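Local structure of acetaldehyde dehydrogenase (Acetylating) (Geobacillus thermoglucosidasius, 5J78) at residues Ile33-Asn38 and Ser195-Pro200; Tyr39-Lys44 and His211-Val216; Lys44-Ile49 and Lys191-Cys196; Gln129-Val134 and Ala157-Val162. The protein probably catalyses the CoA- and NAD-dependent interconversion of acetaldehyde and acetyl-CoA, as an acetylating aldehyde dehydrogenase. One frame throughout, in Å; residues are numbered along the deposited sequence. Where two conformers were deposited one is given.

Three of the four contacts are made by successive turns of one element, helix 28-51, which shows how a single helix can meet several parts of a sheet by different chemistry. Contact 1 is partly buried and chiefly polar, a carboxylate holding the loop that follows strand 194-196. Contact 2, also partly buried, sets leucines and aliphatic stems against the loop before strand 216-219, close to a magnesium ion. Contact 3 is small but buried, an alanine methyl against backbone, with no hydrogen bond crossing it. Contact 4 is buried too, held by backbone bonds between strands 124-138 and 160-165; Leu193 and Ser195 join the latter strand to 194-196, while Asp215 bonds to Ile133.

Contact 1 (Ile33-Asn38 and Ser195-Pro200); sequences IQEVRN and SCITQP
Glu35 reaches out from helix 28-51 and grips Thr198 with both carboxylate oxygens, and the rest of the contact is built beside this two-pronged bond. OE1 accepts the backbone N-H of Thr198, with 3.1 Å between Glu35 OE1 and Thr198 N. OE2 accepts a hydrogen bond from the hydroxyl, Thr198 OG1 standing 2.8 Å from Glu35 OE2. Both donors come from the syn side; the hydroxyl lies 16° out of the carboxylate plane and the amide rather further from it. With CG anti to the backbone N (chi1 -177°), the extended glutamate chain spans the gap and crosses the threonine side chain at about a right angle. Ile197, the next contributor, lies alongside: its CG2 is 3.8 Å from Glu35 OE1, while its CD1 turns to the helix and touches Val36 CG2, also at 3.8 Å. This small apolar patch continues into helix 202-210, on which Val36 also packs. The contact thus ties the helix to the chain just where strand 194-196 of the Rossmann-like sheet ends. With two donors from one residue on the carboxylate, and a weak hydrogen bond between OE2 and the Tyr39 hydroxyl, the rotation of the carboxylate is probably well fixed, and these donors would be expected to favour its ionised form.

Contact 2 (Tyr39-Lys44 and His211-Val216); sequences YLEEAK and HKLTDV. With MG (magnesium ion), chain H.
Leu40 sends its two methyls to different partners on the 211-216 loop. CD1 lies over one face of the His211 ring, a CH-pi contact in which this methyl comes 3.4 Å from His211 CG, close to the root of the ring. CD2 instead rests 3.5 Å from Thr214 OG1, a hydroxyl already bonded to the carbonyl of Leu208 in the preceding helix. One residue on, Glu41 offers its aliphatic part: its CG is 3.9 Å from Leu213 CD1. Its carboxylate has Arg26 of the second subunit as salt-bridge partner. The loop that receives these groups is a type I beta turn from His211 to Thr214, which follows helix 202-210 and leads into strand 216-219, a helix-to-strand connection of the Rossmann-like sheet. The turn is braced by its own histidine, since Leu213 N donates to His211 ND1 over 3.1 Å in a nearly straight bond of 169°. Further along, Lys44 has CG anti to its backbone N (chi1 -171°) and runs out at about a right angle to Leu213, its CD meeting Leu213 CD2 at 3.9 Å. Beyond the turn, Asp215 OD1 binds the magnesium ion at 2.2 Å, and one of the metal's waters donates to the carbonyls of Lys212 and Thr214.

Contact 3 (Lys44-Ile49 and Lys191-Cys196); sequences KAAQKI and KGLISC
Ala46 sets its single methyl against the backbone of the turn that leads into strand 194-196, and nearly all of the close packing is made by this one group. Its CB lies 3.4 Å from Lys191 O. With Leu193 N 3.8 Å from Ala46 CB as well, the methyl rests chiefly on two successive peptide units. The small residue lets the backbones come near, with the CA atoms of Ala46 and Leu193 only 5.3 Å apart. Gly192 adopts a positive phi of 90°, a conformation suited to glycine, and its backbone passes beside the same methyl. Leu193 closes one end of the patch. With CG anti to the backbone N (chi1 -169°), it brings CD1 to 4.0 Å from Ala46 CB and 4.2 Å from Gln47 N, flanking the helix. Pro190 adds its ring to this packed side by touching Ala46, and the buried Gln47 beside it bonds through NE2 to Glu51 in the next turn and to Arg158 O.

The solvent side is far looser. Lys191 is exposed and contributes mainly its backbone, for its CB points away from the helix and its amine makes a salt bridge with Glu185. On the helix, Ala45, Lys48 and Ile49 are likewise exposed, and no hydrogen bond crosses the interface. The contact thus lays helix 28-51 over the connection between helix 170-186 and strand 194-196, with Leu193 continuing inward to Ala160 of the adjacent strand 160-165 and to Gln181 of helix 170-186.

Contact 4 (Gln129-Val134 and Ala157-Val162); sequences QPVGIV and ARNAIV. With GOL (glycerol), chain J.
Val134 O accepts the N-H of Val162 over 2.8 Å, and the CA-H of Ile161 approaches the same oxygen, with Ile161 CA 3.3 Å from Val134 O. This is the parallel pairing of a beta-alpha-beta unit, in which the chain leaves strand 124-138, runs through helix 143-156 and returns as the parallel strand 160-165. Val134 N bonds to Ala160 O at 3.0 Å, and Ala160 N to Gly132 O. At Gly132 the first strand is interrupted by a phi of 116°, suited to glycine. Here Asn159 OD1 accepts Gly132 N over 2.9 Å, from a donor tilted 21° out of the carbonyl plane, and so joins the break in strand 124-138 to the loop before strand 160-165. The other end of the Asn159 amide is held too, ND2 donating to the carbonyls of Ala154 and Leu460. Ile133 and Ala160 share the face of the sheet covered by helix 28-51, whereas Val134 and Ile161 share the other, Val134 CG1 meeting Ile161 CD1 at 3.9 Å. Arg158, in the Schellman motif that ends helix 143-156, folds back through bends at chi2 and chi3 to carry its guanidinium over Pro130. That group bonds to the Glu51 carbonyl through NH2, and a glycerol, probably from the crystallisation liquor, sits at its edge with O3 3.0 Å from Arg158 NH1.

Contact 1 (Ile33-Asn38 and Ser195-Pro200)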
loop_
_atom_site.group_PDB
_atom_site.type_symbol
_atom_site.label_atom_id
_atom_site.label_comp_id
_atom_site.label_asym_id
_atom_site.label_seq_id
_atom_site.Cartn_x
_atom_site.Cartn_y
_atom_site.Cartn_z
ATOM N N ILE A 33 -9.920 8.445 15.521
ATOM C CA ILE A 33 -10.627 8.392 14.236
ATOM C C ILE A 33 -12.083 8.830 14.383
ATOM O O ILE A 33 -12.576 9.651 13.602
ATOM C CB ILE A 33 -10.577 6.974 13.600
ATOM C CG1 ILE A 33 -9.142 6.614 13.220
ATOM C CG2 ILE A 33 -11.441 6.905 12.320
ATOM C CD1 ILE A 33 -8.959 5.130 12.848
ATOM N N GLN A 34 -12.770 8.269 15.370
ATOM C CA GLN A 34 -14.143 8.645 15.650
ATOM C C GLN A 34 -14.268 10.154 15.846
ATOM O O GLN A 34 -15.177 10.792 15.306
ATOM C CB GLN A 34 -14.647 7.917 16.897
ATOM C CG GLN A 34 -16.121 8.080 17.128
ATOM C CD GLN A 34 -16.922 7.454 16.033
ATOM O OE1 GLN A 34 -17.099 6.239 16.001
ATOM N NE2 GLN A 34 -17.397 8.275 15.113
ATOM N N GLU A 35 -13.347 10.722 16.619
ATOM C CA GLU A 35 -13.375 12.161 16.877
ATOM C C GLU A 35 -13.291 12.960 15.562
ATOM O O GLU A 35 -14.116 13.846 15.325
ATOM C CB GLU A 35 -12.238 12.550 17.813
ATOM C CG GLU A 35 -12.212 14.034 18.203
ATOM C CD GLU A 35 -11.016 14.423 19.105
ATOM O OE1 GLU A 35 -9.869 14.020 18.837
ATOM O OE2 GLU A 35 -11.233 15.144 20.090
ATOM N N VAL A 36 -12.320 12.631 14.704
ATOM C CA VAL A 36 -12.222 13.251 13.366
ATOM C C VAL A 36 -13.533 13.173 12.587
ATOM O O VAL A 36 -14.001 14.177 12.013
ATOM C CB VAL A 36 -11.101 12.589 12.526
ATOM C CG1 VAL A 36 -11.104 13.077 11.090
ATOM C CG2 VAL A 36 -9.759 12.899 13.165
ATOM N N ARG A 37 -14.141 11.990 12.573
ATOM C CA ARG A 37 -15.414 11.807 11.861
ATOM C C ARG A 37 -16.497 12.706 12.448
ATOM O O ARG A 37 -17.197 13.375 11.715
ATOM C CB ARG A 37 -15.855 10.346 11.898
ATOM C CG ARG A 37 -14.872 9.417 11.160
ATOM C CD ARG A 37 -15.407 8.000 11.051
ATOM N NE ARG A 37 -14.503 7.086 10.352
ATOM C CZ ARG A 37 -14.703 5.773 10.260
ATOM N NH1 ARG A 37 -15.767 5.238 10.818
ATOM N NH2 ARG A 37 -13.846 4.992 9.616
ATOM N N ASN A 38 -16.602 12.759 13.771
ATOM C CA ASN A 38 -17.542 13.670 14.401
ATOM C C ASN A 38 -17.290 15.145 14.047
ATOM O O ASN A 38 -18.227 15.874 13.755
ATOM C CB ASN A 38 -17.504 13.503 15.915
ATOM C CG ASN A 38 -18.055 12.148 16.377
ATOM O OD1 ASN A 38 -18.832 11.512 15.692
ATOM N ND2 ASN A 38 -17.635 11.715 17.551
ATOM N N SER A 195 -12.653 23.353 14.900
ATOM C CA SER A 195 -12.435 22.233 15.817
ATOM C C SER A 195 -10.976 21.828 15.773
ATOM O O SER A 195 -10.237 22.245 14.874
ATOM C CB SER A 195 -13.339 21.040 15.463
ATOM O OG SER A 195 -13.194 20.655 14.098
ATOM N N CYS A 196 -10.555 21.023 16.749
ATOM C CA CYS A 196 -9.180 20.541 16.797
ATOM C C CYS A 196 -9.102 19.153 17.426
ATOM O O CYS A 196 -9.693 18.901 18.472
ATOM C CB CYS A 196 -8.318 21.537 17.574
ATOM S SG CYS A 196 -6.551 21.193 17.674
ATOM N N ILE A 197 -8.392 18.253 16.754
ATOM C CA ILE A 197 -8.084 16.922 17.278
ATOM C C ILE A 197 -7.413 17.056 18.661
ATOM O O ILE A 197 -6.427 17.773 18.806
ATOM C CB ILE A 197 -7.143 16.137 16.307
ATOM C CG1 ILE A 197 -7.870 15.796 14.999
ATOM C CG2 ILE A 197 -6.647 14.849 16.934
ATOM C CD1 ILE A 197 -6.930 15.391 13.885
ATOM N N THR A 198 -7.933 16.348 19.656
ATOM C CA THR A 198 -7.398 16.432 21.017
ATOM C C THR A 198 -6.413 15.311 21.331
ATOM O O THR A 198 -5.561 15.459 22.193
ATOM C CB THR A 198 -8.520 16.393 22.058
ATOM O OG1 THR A 198 -9.214 15.142 21.973
ATOM C CG2 THR A 198 -9.497 17.537 21.818
ATOM N N GLN A 199 -6.541 14.204 20.615
ATOM C CA GLN A 199 -5.693 13.035 20.792
ATOM C C GLN A 199 -4.948 12.759 19.478
ATOM O O GLN A 199 -5.377 11.892 18.699
ATOM C CB GLN A 199 -6.543 11.804 21.185
ATOM C CG GLN A 199 -7.768 12.047 22.103
ATOM C CD GLN A 199 -8.861 10.966 21.930
ATOM O OE1 GLN A 199 -9.657 11.010 20.979
ATOM N NE2 GLN A 199 -8.891 9.994 22.845
ATOM N N PRO A 200 -3.853 13.499 19.204
ATOM C CA PRO A 200 -3.184 13.326 17.903
ATOM C C PRO A 200 -2.623 11.928 17.753
ATOM O O PRO A 200 -2.020 11.407 18.690
ATOM C CB PRO A 200 -2.057 14.374 17.926
ATOM C CG PRO A 200 -2.429 15.320 19.001
ATOM C CD PRO A 200 -3.186 14.522 20.016
#

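Contact 2 (Tyr39-Lys44 and His211-Val216)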
loop_
_atom_site.group_PDB
_atom_site.type_symbol
_atom_site.label_atom_id
_atom_site.label_comp_id
_atom_site.label_asym_id
_atom_site.label_seq_id
_atom_site.Cartn_x
_atom_site.Cartn_y
_atom_site.Cartn_z
ATOM N N TYR A 39 -16.036 15.588 14.088
ATOM C CA TYR A 39 -15.716 16.970 13.727
ATOM C C TYR A 39 -16.088 17.293 12.288
ATOM O O TYR A 39 -16.612 18.371 12.001
ATOM C CB TYR A 39 -14.221 17.262 13.927
ATOM C CG TYR A 39 -13.762 17.291 15.362
ATOM C CD1 TYR A 39 -14.669 17.357 16.412
ATOM C CD2 TYR A 39 -12.406 17.257 15.664
ATOM C CE1 TYR A 39 -14.229 17.386 17.738
ATOM C CE2 TYR A 39 -11.959 17.287 16.969
ATOM C CZ TYR A 39 -12.875 17.349 18.008
ATOM O OH TYR A 39 -12.432 17.371 19.315
ATOM N N LEU A 40 -15.788 16.388 11.367
ATOM C CA LEU A 40 -16.064 16.684 9.968
ATOM C C LEU A 40 -17.574 16.757 9.709
ATOM O O LEU A 40 -18.034 17.594 8.937
ATOM C CB LEU A 40 -15.417 15.644 9.065
ATOM C CG LEU A 40 -13.907 15.739 8.930
ATOM C CD1 LEU A 40 -13.360 14.442 8.339
ATOM C CD2 LEU A 40 -13.519 16.928 8.071
ATOM N N GLU A 41 -18.358 15.910 10.359
ATOM C CA GLU A 41 -19.797 15.955 10.109
ATOM C C GLU A 41 -20.387 17.212 10.733
ATOM O O GLU A 41 -21.209 17.885 10.125
ATOM C CB GLU A 41 -20.485 14.698 10.620
ATOM C CG GLU A 41 -20.743 13.721 9.492
ATOM C CD GLU A 41 -20.711 12.297 9.945
ATOM O OE1 GLU A 41 -21.279 12.016 11.023
ATOM O OE2 GLU A 41 -20.104 11.468 9.228
ATOM N N GLU A 42 -19.926 17.565 11.920
ATOM C CA GLU A 42 -20.353 18.814 12.526
ATOM C C GLU A 42 -19.845 20.008 11.712
ATOM O O GLU A 42 -20.554 21.002 11.554
ATOM C CB GLU A 42 -19.870 18.892 13.975
ATOM C CG GLU A 42 -20.601 17.914 14.892
ATOM C CD GLU A 42 -19.729 17.396 16.044
ATOM O OE1 GLU A 42 -18.716 18.052 16.379
ATOM O OE2 GLU A 42 -20.052 16.326 16.609
ATOM N N ALA A 43 -18.642 19.887 11.157
ATOM C CA ALA A 43 -18.079 20.942 10.319
ATOM C C ALA A 43 -18.893 21.097 9.022
ATOM O O ALA A 43 -19.083 22.199 8.516
ATOM C CB ALA A 43 -16.612 20.652 10.009
ATOM N N LYS A 44 -19.383 19.985 8.493
ATOM C CA LYS A 44 -20.222 20.034 7.299
ATOM C C LYS A 44 -21.486 20.854 7.543
ATOM O O LYS A 44 -21.805 21.767 6.772
ATOM C CB LYS A 44 -20.579 18.623 6.844
ATOM C CG LYS A 44 -21.289 18.561 5.465
ATOM C CD LYS A 44 -21.854 17.168 5.198
ATOM C CE LYS A 44 -22.746 17.118 3.948
ATOM N NZ LYS A 44 -22.035 17.695 2.771
ATOM N N HIS A 211 -10.495 11.665 4.368
ATOM C CA HIS A 211 -11.925 11.499 4.561
ATOM C C HIS A 211 -12.745 12.108 3.413
ATOM O O HIS A 211 -12.357 13.127 2.854
ATOM C CB HIS A 211 -12.354 12.130 5.883
ATOM C CG HIS A 211 -13.687 11.660 6.359
ATOM N ND1 HIS A 211 -14.871 12.228 5.937
ATOM C CD2 HIS A 211 -14.030 10.657 7.198
ATOM C CE1 HIS A 211 -15.883 11.609 6.516
ATOM N NE2 HIS A 211 -15.401 10.646 7.282
ATOM N N LYS A 212 -13.872 11.477 3.071
ATOM C CA LYS A 212 -14.742 11.960 1.993
ATOM C C LYS A 212 -15.184 13.412 2.162
ATOM O O LYS A 212 -15.316 14.138 1.180
ATOM C CB LYS A 212 -15.993 11.070 1.861
ATOM C CG LYS A 212 -16.930 11.047 3.079
ATOM C CD LYS A 212 -18.201 10.227 2.804
ATOM C CE LYS A 212 -18.870 9.761 4.104
ATOM N NZ LYS A 212 -19.101 10.858 5.110
ATOM N N LEU A 213 -15.419 13.839 3.397
ATOM C CA LEU A 213 -15.859 15.212 3.647
ATOM C C LEU A 213 -14.751 16.281 3.683
ATOM O O LEU A 213 -15.047 17.479 3.684
ATOM C CB LEU A 213 -16.633 15.269 4.977
ATOM C CG LEU A 213 -17.923 14.449 5.012
ATOM C CD1 LEU A 213 -18.549 14.520 6.409
ATOM C CD2 LEU A 213 -18.909 14.916 3.933
ATOM N N THR A 214 -13.486 15.879 3.709
ATOM C CA THR A 214 -12.396 16.863 3.712
ATOM C C THR A 214 -12.210 17.433 2.294
ATOM O O THR A 214 -12.112 16.667 1.333
ATOM C CB THR A 214 -11.087 16.224 4.212
ATOM O OG1 THR A 214 -11.211 15.945 5.607
ATOM C CG2 THR A 214 -9.897 17.117 3.975
ATOM N N ASP A 215 -12.147 18.757 2.152
ATOM C CA ASP A 215 -12.094 19.373 0.818
ATOM C C ASP A 215 -10.713 19.859 0.379
ATOM O O ASP A 215 -10.321 19.679 -0.776
ATOM C CB ASP A 215 -13.064 20.542 0.762
ATOM C CG ASP A 215 -14.480 20.082 0.794
ATOM O OD1 ASP A 215 -14.839 19.242 -0.067
ATOM O OD2 ASP A 215 -15.210 20.495 1.714
ATOM N N VAL A 216 -10.007 20.510 1.288
ATOM C CA VAL A 216 -8.640 20.978 1.046
ATOM C C VAL A 216 -7.814 20.773 2.311
ATOM O O VAL A 216 -8.311 20.961 3.429
ATOM C CB VAL A 216 -8.615 22.447 0.619
ATOM C CG1 VAL A 216 -7.194 22.906 0.351
ATOM C CG2 VAL A 216 -9.478 22.634 -0.661
HETATM MG MG MG H . -16.159 17.559 -0.538
HETATM O O HOH W 1 -14.578 16.195 -0.557
HETATM O O HOH W 2 -17.531 19.065 -0.852
#

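Contact 3 (Lys44-Ile49 and Lys191-Cys196)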
loop_
_atom_site.group_PDB
_atom_site.type_symbol
_atom_site.label_atom_id
_atom_site.label_comp_id
_atom_site.label_asym_id
_atom_site.label_seq_id
_atom_site.Cartn_x
_atom_site.Cartn_y
_atom_site.Cartn_z
ATOM N N LYS A 44 -19.383 19.985 8.493
ATOM C CA LYS A 44 -20.222 20.034 7.299
ATOM C C LYS A 44 -21.486 20.854 7.543
ATOM O O LYS A 44 -21.805 21.767 6.772
ATOM C CB LYS A 44 -20.579 18.623 6.844
ATOM C CG LYS A 44 -21.289 18.561 5.465
ATOM C CD LYS A 44 -21.854 17.168 5.198
ATOM C CE LYS A 44 -22.746 17.118 3.948
ATOM N NZ LYS A 44 -22.035 17.695 2.771
ATOM N N ALA A 45 -22.189 20.554 8.628
ATOM C CA ALA A 45 -23.428 21.256 8.916
ATOM C C ALA A 45 -23.169 22.729 9.215
ATOM O O ALA A 45 -23.957 23.593 8.829
ATOM C CB ALA A 45 -24.176 20.587 10.094
ATOM N N ALA A 46 -22.062 23.019 9.896
ATOM C CA ALA A 46 -21.753 24.388 10.288
ATOM C C ALA A 46 -21.456 25.248 9.062
ATOM O O ALA A 46 -21.923 26.384 8.946
ATOM C CB ALA A 46 -20.583 24.411 11.234
ATOM N N GLN A 47 -20.665 24.698 8.147
ATOM C CA GLN A 47 -20.280 25.428 6.948
ATOM C C GLN A 47 -21.498 25.783 6.088
ATOM O O GLN A 47 -21.547 26.859 5.492
ATOM C CB GLN A 47 -19.271 24.619 6.121
ATOM C CG GLN A 47 -18.624 25.408 4.984
ATOM C CD GLN A 47 -19.500 25.501 3.736
ATOM O OE1 GLN A 47 -20.285 24.601 3.448
ATOM N NE2 GLN A 47 -19.360 26.597 2.990
ATOM N N LYS A 48 -22.465 24.876 6.012
ATOM C CA LYS A 48 -23.684 25.148 5.258
ATOM C C LYS A 48 -24.405 26.364 5.831
ATOM O O LYS A 48 -24.933 27.193 5.093
ATOM C CB LYS A 48 -24.609 23.929 5.262
ATOM C CG LYS A 48 -24.812 23.310 3.896
ATOM C CD LYS A 48 -24.158 21.958 3.788
ATOM C CE LYS A 48 -23.765 21.650 2.342
ATOM N NZ LYS A 48 -22.754 20.555 2.270
ATOM N N ILE A 49 -24.428 26.459 7.156
ATOM C CA ILE A 49 -25.036 27.600 7.810
ATOM C C ILE A 49 -24.193 28.831 7.542
ATOM O O ILE A 49 -24.710 29.902 7.240
ATOM C CB ILE A 49 -25.177 27.378 9.327
ATOM C CG1 ILE A 49 -26.113 26.198 9.591
ATOM C CG2 ILE A 49 -25.684 28.648 10.025
ATOM C CD1 ILE A 49 -26.143 25.739 11.039
ATOM N N LYS A 191 -22.113 26.458 15.930
ATOM C CA LYS A 191 -21.262 25.487 16.620
ATOM C C LYS A 191 -20.583 24.546 15.619
ATOM O O LYS A 191 -21.184 24.187 14.606
ATOM C CB LYS A 191 -22.068 24.654 17.611
ATOM C CG LYS A 191 -22.484 25.414 18.848
ATOM C CD LYS A 191 -23.425 24.595 19.730
ATOM C CE LYS A 191 -23.933 25.432 20.903
ATOM N NZ LYS A 191 -22.820 26.052 21.692
ATOM N N GLY A 192 -19.345 24.145 15.916
ATOM C CA GLY A 192 -18.674 23.100 15.158
ATOM C C GLY A 192 -17.878 23.600 13.966
ATOM O O GLY A 192 -17.289 22.804 13.240
ATOM N N LEU A 193 -17.840 24.918 13.779
ATOM C CA LEU A 193 -17.176 25.525 12.633
ATOM C C LEU A 193 -15.667 25.324 12.636
ATOM O O LEU A 193 -15.052 25.077 11.589
ATOM C CB LEU A 193 -17.474 27.014 12.609
ATOM C CG LEU A 193 -17.072 27.718 11.327
ATOM C CD1 LEU A 193 -17.935 27.257 10.149
ATOM C CD2 LEU A 193 -17.169 29.206 11.512
ATOM N N ILE A 194 -15.098 25.488 13.829
ATOM C CA ILE A 194 -13.668 25.394 14.096
ATOM C C ILE A 194 -13.471 24.356 15.188
ATOM O O ILE A 194 -14.063 24.467 16.267
ATOM C CB ILE A 194 -13.082 26.721 14.564
ATOM C CG1 ILE A 194 -13.318 27.817 13.525
ATOM C CG2 ILE A 194 -11.604 26.597 14.862
ATOM C CD1 ILE A 194 -13.240 29.202 14.115
ATOM N N SER A 195 -12.653 23.353 14.900
ATOM C CA SER A 195 -12.435 22.233 15.817
ATOM C C SER A 195 -10.976 21.828 15.773
ATOM O O SER A 195 -10.237 22.245 14.874
ATOM C CB SER A 195 -13.339 21.040 15.463
ATOM O OG SER A 195 -13.194 20.655 14.098
ATOM N N CYS A 196 -10.555 21.023 16.749
ATOM C CA CYS A 196 -9.180 20.541 16.797
ATOM C C CYS A 196 -9.102 19.153 17.426
ATOM O O CYS A 196 -9.693 18.901 18.472
ATOM C CB CYS A 196 -8.318 21.537 17.574
ATOM S SG CYS A 196 -6.551 21.193 17.674
#

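Contact 4 (Gln129-Val134 and Ala157-Val162)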
loop_
_atom_site.group_PDB
_atom_site.type_symbol
_atom_site.label_atom_id
_atom_site.label_comp_id
_atom_site.label_asym_id
_atom_site.label_seq_id
_atom_site.Cartn_x
_atom_site.Cartn_y
_atom_site.Cartn_z
ATOM N N GLN A 129 -16.783 31.066 -4.291
ATOM C CA GLN A 129 -17.300 29.768 -3.869
ATOM C C GLN A 129 -16.396 29.115 -2.812
ATOM O O GLN A 129 -15.271 28.732 -3.120
ATOM C CB GLN A 129 -17.433 28.828 -5.071
ATOM C CG GLN A 129 -17.998 27.456 -4.720
ATOM C CD GLN A 129 -19.423 27.561 -4.162
ATOM O OE1 GLN A 129 -20.295 28.214 -4.748
ATOM N NE2 GLN A 129 -19.651 26.939 -3.017
ATOM N N PRO A 130 -16.899 28.954 -1.576
ATOM C CA PRO A 130 -16.084 28.314 -0.532
ATOM C C PRO A 130 -15.652 26.894 -0.889
ATOM O O PRO A 130 -16.439 26.166 -1.479
ATOM C CB PRO A 130 -17.027 28.277 0.679
ATOM C CG PRO A 130 -18.060 29.251 0.404
ATOM C CD PRO A 130 -18.249 29.270 -1.084
ATOM N N VAL A 131 -14.445 26.500 -0.509
ATOM C CA VAL A 131 -13.971 25.154 -0.789
ATOM C C VAL A 131 -14.665 24.116 0.063
ATOM O O VAL A 131 -14.701 22.942 -0.312
ATOM C CB VAL A 131 -12.461 25.010 -0.582
ATOM C CG1 VAL A 131 -11.725 25.835 -1.610
ATOM C CG2 VAL A 131 -12.042 25.385 0.854
ATOM N N GLY A 132 -15.201 24.549 1.206
ATOM C CA GLY A 132 -15.972 23.680 2.077
ATOM C C GLY A 132 -15.344 23.457 3.450
ATOM O O GLY A 132 -15.508 24.276 4.370
ATOM N N ILE A 133 -14.676 22.320 3.613
ATOM C CA ILE A 133 -14.016 21.984 4.884
ATOM C C ILE A 133 -12.522 21.885 4.662
ATOM O O ILE A 133 -12.062 21.094 3.824
ATOM C CB ILE A 133 -14.510 20.646 5.468
ATOM C CG1 ILE A 133 -16.024 20.666 5.619
ATOM C CG2 ILE A 133 -13.809 20.351 6.823
ATOM C CD1 ILE A 133 -16.598 19.335 6.072
ATOM N N VAL A 134 -11.783 22.690 5.411
ATOM C CA VAL A 134 -10.322 22.706 5.355
ATOM C C VAL A 134 -9.760 21.870 6.491
ATOM O O VAL A 134 -10.243 21.944 7.631
ATOM C CB VAL A 134 -9.746 24.141 5.448
ATOM C CG1 VAL A 134 -8.184 24.127 5.348
ATOM C CG2 VAL A 134 -10.340 25.021 4.355
ATOM N N ALA A 157 -13.286 33.184 4.126
ATOM C CA ALA A 157 -13.678 32.623 2.822
ATOM C C ALA A 157 -14.898 31.704 2.918
ATOM O O ALA A 157 -15.312 31.078 1.920
ATOM C CB ALA A 157 -12.503 31.884 2.197
ATOM N N ARG A 158 -15.444 31.620 4.130
ATOM C CA ARG A 158 -16.725 30.967 4.439
ATOM C C ARG A 158 -16.632 29.448 4.523
ATOM O O ARG A 158 -17.579 28.733 4.204
ATOM C CB ARG A 158 -17.800 31.376 3.426
ATOM C CG ARG A 158 -18.013 32.896 3.350
ATOM C CD ARG A 158 -18.427 33.352 1.966
ATOM N NE ARG A 158 -19.795 32.960 1.675
ATOM C CZ ARG A 158 -20.264 32.679 0.465
ATOM N NH1 ARG A 158 -19.493 32.746 -0.604
ATOM N NH2 ARG A 158 -21.526 32.341 0.321
ATOM N N ASN A 159 -15.492 28.976 5.009
ATOM C CA ASN A 159 -15.253 27.564 5.253
ATOM C C ASN A 159 -15.351 27.183 6.726
ATOM O O ASN A 159 -15.252 28.041 7.603
ATOM C CB ASN A 159 -13.859 27.193 4.738
ATOM C CG ASN A 159 -13.650 27.628 3.313
ATOM O OD1 ASN A 159 -14.250 27.065 2.391
ATOM N ND2 ASN A 159 -12.848 28.662 3.124
ATOM N N ALA A 160 -15.518 25.887 6.975
ATOM C CA ALA A 160 -15.233 25.283 8.286
ATOM C C ALA A 160 -13.778 24.828 8.262
ATOM O O ALA A 160 -13.205 24.670 7.194
ATOM C CB ALA A 160 -16.175 24.100 8.584
ATOM N N ILE A 161 -13.169 24.627 9.424
ATOM C CA ILE A 161 -11.789 24.148 9.464
ATOM C C ILE A 161 -11.608 23.200 10.639
ATOM O O ILE A 161 -12.121 23.457 11.742
ATOM C CB ILE A 161 -10.759 25.309 9.533
ATOM C CG1 ILE A 161 -9.332 24.750 9.555
ATOM C CG2 ILE A 161 -10.992 26.206 10.735
ATOM C CD1 ILE A 161 -8.315 25.700 8.959
ATOM N N VAL A 162 -10.928 22.083 10.371
ATOM C CA VAL A 162 -10.570 21.086 11.390
ATOM C C VAL A 162 -9.053 21.026 11.518
ATOM O O VAL A 162 -8.364 20.702 10.552
ATOM C CB VAL A 162 -11.092 19.662 11.052
ATOM C CG1 VAL A 162 -10.738 18.686 12.158
ATOM C CG2 VAL A 162 -12.594 19.665 10.823
HETATM C C1 GOL J . -23.524 31.004 -2.100
HETATM O O1 GOL J . -24.086 32.286 -2.247
HETATM C C2 GOL J . -22.301 30.859 -2.991
HETATM O O2 GOL J . -22.564 29.865 -3.968
HETATM C C3 GOL J . -21.963 32.165 -3.691
HETATM O O3 GOL J . -21.450 33.128 -2.802
#